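Local coordinates for protein MarR family transcriptional regulator (Peptoclostridium difficile, PDB 5ERI) that probably binds DNA as a dimeric winged helix-turn-helix transcription factor of the multiple antibiotic resistance regulator family, at residues 79-83 with 84-88. Numbering follows the deposited sequence.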
loop_
_atom_site.group_PDB
_atom_site.type_symbol
_atom_site.label_atom_id
_atom_site.label_comp_id
_atom_site.label_asym_id
_atom_site.label_seq_id
_atom_site.Cartn_x
_atom_site.Cartn_y
_atom_site.Cartn_z
ATOM N N LEU A 79 3.026 10.283 -6.835
ATOM C CA LEU A 79 2.446 9.117 -6.202
ATOM C C LEU A 79 3.399 7.979 -6.004
ATOM O O LEU A 79 3.067 6.917 -5.421
ATOM C CB LEU A 79 1.255 8.681 -7.023
ATOM C CG LEU A 79 0.090 9.623 -6.849
ATOM C CD1 LEU A 79 -1.037 9.175 -7.739
ATOM C CD2 LEU A 79 -0.458 9.692 -5.407
ATOM N N LYS A 80 4.604 8.209 -6.455
ATOM C CA LYS A 80 5.662 7.207 -6.390
ATOM C C LYS A 80 5.342 5.821 -7.019
ATOM O O LYS A 80 5.574 4.743 -6.444
ATOM C CB LYS A 80 6.130 7.062 -4.959
ATOM C CG LYS A 80 6.238 8.345 -4.155
ATOM C CD LYS A 80 7.160 9.402 -4.725
ATOM C CE LYS A 80 7.053 10.591 -3.779
ATOM N NZ LYS A 80 7.271 11.906 -4.395
ATOM N N VAL A 81 4.757 5.866 -8.180
ATOM C CA VAL A 81 4.497 4.678 -8.964
ATOM C C VAL A 81 5.083 4.881 -10.375
ATOM O O VAL A 81 5.364 6.024 -10.758
ATOM C CB VAL A 81 3.005 4.440 -9.116
ATOM C CG1 VAL A 81 2.370 4.140 -7.782
ATOM C CG2 VAL A 81 2.284 5.628 -9.766
ATOM N N ASP A 82 5.226 3.803 -11.141
ATOM C CA ASP A 82 5.670 3.894 -12.540
ATOM C C ASP A 82 4.540 4.316 -13.482
ATOM O O ASP A 82 3.342 4.217 -13.149
ATOM C CB ASP A 82 6.288 2.589 -13.024
ATOM C CG ASP A 82 5.268 1.477 -13.141
ATOM O OD1 ASP A 82 4.073 1.749 -12.864
ATOM O OD2 ASP A 82 5.664 0.322 -13.486
ATOM N N LYS A 83 4.939 4.821 -14.648
ATOM C CA LYS A 83 4.018 5.509 -15.571
ATOM C C LYS A 83 2.920 4.561 -16.087
ATOM O O LYS A 83 1.734 4.944 -16.284
ATOM C CB LYS A 83 4.813 6.197 -16.727
ATOM C CG LYS A 83 3.957 7.070 -17.648
ATOM C CD LYS A 83 4.804 7.792 -18.712
ATOM C CE LYS A 83 4.081 7.995 -20.055
ATOM N NZ LYS A 83 4.132 6.772 -20.929
ATOM N N ALA A 84 3.298 3.307 -16.250
ATOM C CA ALA A 84 2.335 2.277 -16.676
ATOM C C ALA A 84 1.145 2.131 -15.712
ATOM O O ALA A 84 -0.031 2.027 -16.102
ATOM C CB ALA A 84 3.051 0.936 -16.821
ATOM N N THR A 85 1.441 2.180 -14.426
ATOM C CA THR A 85 0.373 2.121 -13.448
ATOM C C THR A 85 -0.570 3.297 -13.652
ATOM O O THR A 85 -1.784 3.117 -13.655
ATOM C CB THR A 85 0.961 2.152 -12.019
ATOM O OG1 THR A 85 1.840 1.055 -11.883
ATOM C CG2 THR A 85 -0.126 2.027 -10.965
ATOM N N THR A 86 0.010 4.497 -13.806
ATOM C CA THR A 86 -0.737 5.728 -13.923
ATOM C C THR A 86 -1.597 5.733 -15.142
ATOM O O THR A 86 -2.794 6.053 -15.060
ATOM C CB THR A 86 0.202 6.930 -13.934
ATOM O OG1 THR A 86 0.950 6.932 -12.721
ATOM C CG2 THR A 86 -0.579 8.244 -14.042
ATOM N N THR A 87 -1.015 5.326 -16.267
ATOM C CA THR A 87 -1.730 5.232 -17.561
ATOM C C THR A 87 -3.003 4.372 -17.463
ATOM O O THR A 87 -4.122 4.783 -17.840
ATOM C CB THR A 87 -0.719 4.638 -18.617
ATOM O OG1 THR A 87 0.427 5.475 -18.680
ATOM C CG2 THR A 87 -1.309 4.499 -20.050
ATOM N N LYS A 88 -2.863 3.200 -16.855
ATOM C CA LYS A 88 -4.006 2.287 -16.690
ATOM C C LYS A 88 -5.061 2.872 -15.808
ATOM O O LYS A 88 -6.245 2.777 -16.078
ATOM C CB LYS A 88 -3.545 0.895 -16.161
ATOM C CG LYS A 88 -2.511 0.190 -17.077
ATOM C CD LYS A 88 -2.165 -1.268 -16.721
ATOM C CE LYS A 88 -3.271 -2.246 -17.116
ATOM N NZ LYS A 88 -3.324 -2.493 -18.585
#
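The carboxylate of D82 meets T85 through a single oxygen, OD1, which is gripped twice. T85 OG1 approaches it on the syn side, 16° out of the carboxylate plane, with OG1 and OD1 2.5 Å apart, while T85 N, 3.1 Å from D82 OD1, donates from above one face of the group. Aspartate suits this N-cap position because its short side chain can turn back on the first turn: chi1 of 68° sets CG between the backbone N and carbonyl carbon, bringing OD1 to an amide whose only main-chain bond across the contact is a weak one, to D82 O. The negative charge should also interact favourably with the helix dipole. Threonine suits position 85 because chi1 of -58° sets OG1 beside its own backbone N, and hydroxyl and amide both face D82 OD1. Within the first turn of the helix, T87 closes on K83 O four residues back with two bonds: T87 N lies 2.8 Å from that oxygen, nearly in line with the C=O, and T87 OG1 reaches it from above the carbonyl plane. V81 CG2 lies 3.5 Å from T86 OG1, the side chains crossing at about a right angle; V81 also packs on R38 of the second subunit. Branched T86 is buried against F60 and L75, its hydroxyl hydrogen-bonded to S76. Together, the turn after helix 72-79 and N-capped helix 83-95, probably the DNA-recognition helix, are characteristic of the helix-turn-helix of MarR-type winged-helix domains.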